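Local coordinates for thermotoga maritima TmcAL (Thermotoga maritima, PDB 5Y0T), which belongs to the HIGH nucleotidyl transferase family of the HUP clan and holds adenosine-5'-rp-alpha-thio-triphosphate in a pocket of its chain, at residues N252-F256 with F397-F401. Sequence-based numbering, arbitrary orientation.
Sequences NMGDF and FYSMF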
ATOM      1  N   ASN A 252      13.683  -3.411   6.181  1.00 25.96           N
ATOM      2  CA  ASN A 252      12.921  -2.310   6.787  1.00 24.01           C
ATOM      3  C   ASN A 252      11.611  -2.057   6.024  1.00 24.20           C
ATOM      4  O   ASN A 252      10.629  -1.577   6.595  1.00 25.47           O
ATOM      5  CB  ASN A 252      13.737  -0.997   6.834  1.00 24.00           C
ATOM      6  CG  ASN A 252      15.091  -1.157   7.526  1.00 29.70           C
ATOM      7  OD1 ASN A 252      16.088  -0.594   7.087  1.00 31.19           O
ATOM      8  ND2 ASN A 252      15.124  -1.919   8.610  1.00 29.58           N
ATOM      9  N   MET A 253      11.608  -2.369   4.733  1.00 21.01           N
ATOM     10  CA  MET A 253      10.410  -2.197   3.910  1.00 21.16           C
ATOM     11  C   MET A 253       9.558  -3.461   3.822  1.00 22.95           C
ATOM     12  O   MET A 253       8.514  -3.470   3.169  1.00 20.00           O
ATOM     13  CB  MET A 253      10.789  -1.778   2.498  1.00 22.66           C
ATOM     14  CG  MET A 253      11.462  -0.435   2.430  1.00 24.21           C
ATOM     15  SD  MET A 253      12.173  -0.111   0.813  1.00 23.62           S
ATOM     16  CE  MET A 253      12.716   1.571   1.123  1.00 17.23           C
ATOM     17  N   GLY A 254      10.027  -4.534   4.442  1.00 22.13           N
ATOM     18  CA  GLY A 254       9.427  -5.837   4.233  1.00 20.33           C
ATOM     19  C   GLY A 254       7.971  -5.920   4.676  1.00 27.58           C
ATOM     20  O   GLY A 254       7.122  -6.440   3.944  1.00 25.08           O
ATOM     21  N   ASP A 255       7.670  -5.426   5.873  1.00 22.18           N
ATOM     22  CA  ASP A 255       6.294  -5.524   6.357  1.00 22.39           C
ATOM     23  C   ASP A 255       5.367  -4.691   5.471  1.00 20.95           C
ATOM     24  O   ASP A 255       4.226  -5.103   5.231  1.00 25.36           O
ATOM     25  CB  ASP A 255       6.160  -5.082   7.822  1.00 27.48           C
ATOM     26  CG  ASP A 255       6.495  -6.191   8.817  1.00 28.28           C
ATOM     27  OD1 ASP A 255       6.812  -7.328   8.405  1.00 24.73           O
ATOM     28  OD2 ASP A 255       6.414  -5.930  10.035  1.00 29.93           O
ATOM     29  N   PHE A 256       5.842  -3.543   4.967  1.00 20.69           N
ATOM     30  CA  PHE A 256       5.009  -2.763   4.053  1.00 22.46           C
ATOM     31  C   PHE A 256       4.681  -3.560   2.799  1.00 24.41           C
ATOM     32  O   PHE A 256       3.519  -3.648   2.407  1.00 21.00           O
ATOM     33  CB  PHE A 256       5.642  -1.427   3.617  1.00 20.72           C
ATOM     34  CG  PHE A 256       4.680  -0.574   2.833  1.00 20.58           C
ATOM     35  CD1 PHE A 256       4.525  -0.748   1.469  1.00 20.29           C
ATOM     36  CD2 PHE A 256       3.870   0.346   3.479  1.00 20.27           C
ATOM     37  CE1 PHE A 256       3.597  -0.003   0.760  1.00 21.07           C
ATOM     38  CE2 PHE A 256       2.937   1.102   2.771  1.00 19.10           C
ATOM     39  CZ  PHE A 256       2.802   0.922   1.420  1.00 20.40           C
ATOM     40  N   PHE A 397       8.442   7.525  -0.949  1.00 19.12           N
ATOM     41  CA  PHE A 397       8.231   6.256  -0.279  1.00 15.65           C
ATOM     42  C   PHE A 397       9.486   5.856   0.497  1.00 17.61           C
ATOM     43  O   PHE A 397       9.432   5.521   1.675  1.00 18.47           O
ATOM     44  CB  PHE A 397       7.861   5.190  -1.302  1.00 14.61           C
ATOM     45  CG  PHE A 397       7.673   3.812  -0.720  1.00 18.62           C
ATOM     46  CD1 PHE A 397       6.492   3.473  -0.076  1.00 17.17           C
ATOM     47  CD2 PHE A 397       8.672   2.843  -0.846  1.00 16.71           C
ATOM     48  CE1 PHE A 397       6.311   2.181   0.455  1.00 20.90           C
ATOM     49  CE2 PHE A 397       8.504   1.555  -0.322  1.00 19.22           C
ATOM     50  CZ  PHE A 397       7.321   1.221   0.320  1.00 22.01           C
ATOM     51  N   TYR A 398      10.626   5.905  -0.174  1.00 14.75           N
ATOM     52  CA  TYR A 398      11.905   5.585   0.469  1.00 17.34           C
ATOM     53  C   TYR A 398      12.149   6.351   1.784  1.00 16.22           C
ATOM     54  O   TYR A 398      12.575   5.768   2.791  1.00 20.11           O
ATOM     55  CB  TYR A 398      13.023   5.864  -0.536  1.00 18.68           C
ATOM     56  CG  TYR A 398      14.435   5.639  -0.048  1.00 20.18           C
ATOM     57  CD1 TYR A 398      15.119   6.638   0.646  1.00 23.48           C
ATOM     58  CD2 TYR A 398      15.112   4.460  -0.344  1.00 17.29           C
ATOM     59  CE1 TYR A 398      16.431   6.451   1.067  1.00 22.77           C
ATOM     60  CE2 TYR A 398      16.440   4.268   0.061  1.00 20.11           C
ATOM     61  CZ  TYR A 398      17.086   5.271   0.765  1.00 23.51           C
ATOM     62  OH  TYR A 398      18.388   5.100   1.191  1.00 24.90           O
ATOM     63  N   SER A 399      11.878   7.658   1.780  1.00 17.31           N
ATOM     64  CA  SER A 399      12.188   8.512   2.930  1.00 20.17           C
ATOM     65  C   SER A 399      11.380   8.149   4.182  1.00 21.62           C
ATOM     66  O   SER A 399      11.803   8.451   5.300  1.00 19.77           O
ATOM     67  CB  SER A 399      11.960   9.986   2.566  1.00 27.55           C
ATOM     68  OG  SER A 399      12.767  10.314   1.448  1.00 32.51           O
ATOM     69  N   MET A 400      10.231   7.495   4.004  1.00 21.34           N
ATOM     70  CA  MET A 400       9.471   6.996   5.169  1.00 19.33           C
ATOM     71  C   MET A 400      10.262   5.945   5.949  1.00 18.59           C
ATOM     72  O   MET A 400       9.912   5.603   7.086  1.00 22.01           O
ATOM     73  CB  MET A 400       8.129   6.404   4.740  1.00 18.90           C
ATOM     74  CG  MET A 400       7.016   7.441   4.551  1.00 19.82           C
ATOM     75  SD  MET A 400       6.797   8.475   6.012  1.00 24.75           S
ATOM     76  CE  MET A 400       6.263   7.269   7.256  1.00 20.39           C
ATOM     77  N   PHE A 401      11.286   5.381   5.314  1.00 16.60           N
ATOM     78  CA  PHE A 401      12.107   4.350   5.960  1.00 21.61           C
ATOM     79  C   PHE A 401      13.454   4.832   6.501  1.00 23.82           C
ATOM     80  O   PHE A 401      14.239   4.026   7.008  1.00 21.14           O
ATOM     81  CB  PHE A 401      12.281   3.175   4.998  1.00 21.70           C
ATOM     82  CG  PHE A 401      10.970   2.569   4.609  1.00 19.84           C
ATOM     83  CD1 PHE A 401      10.400   1.569   5.384  1.00 22.89           C
ATOM     84  CD2 PHE A 401      10.265   3.063   3.522  1.00 18.71           C
ATOM     85  CE1 PHE A 401       9.160   1.034   5.061  1.00 23.86           C
ATOM     86  CE2 PHE A 401       9.028   2.543   3.179  1.00 17.79           C
ATOM     87  CZ  PHE A 401       8.472   1.511   3.953  1.00 20.12           C
TER
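M253 lies along one face of the F401 ring, its CG 3.6 Å from the ring centroid and only 4° off the ring normal, a CH-pi contact. The unbranched thioether suits this place: extended beyond CG, it carries SD over the same face at a longer Met-aromatic distance, and its CE ends 3.7 Å from F401 CD2, also touching the Y398 ring. Sulfur is polarisable and also meets F397 obliquely, SD to CE2 4.2 Å. F256 CB meets the F401 ring at its edge, near the ring plane, 4.1 Å from CZ. Beside it, the F397 ring turns its edge to one face of F256 in a T-shaped stack, centroids 5.0 Å apart and planes at 70°. Both phenylalanines hold CG anti to the backbone N (chi1 178° for F397), which brings the flat rings together between the helices. No hydrogen bond crosses, so apolar packing carries the contact; the Y398 hydroxyl bonds A48 O. F256 also stacks on F256 of the second subunit, and D255 makes a salt bridge to R408 of that subunit. This is a Met-aromatic cluster joining the turn that leads into helix 254-261 to the last turn of helix 381-399 and the residues after it, beside the dimer interface.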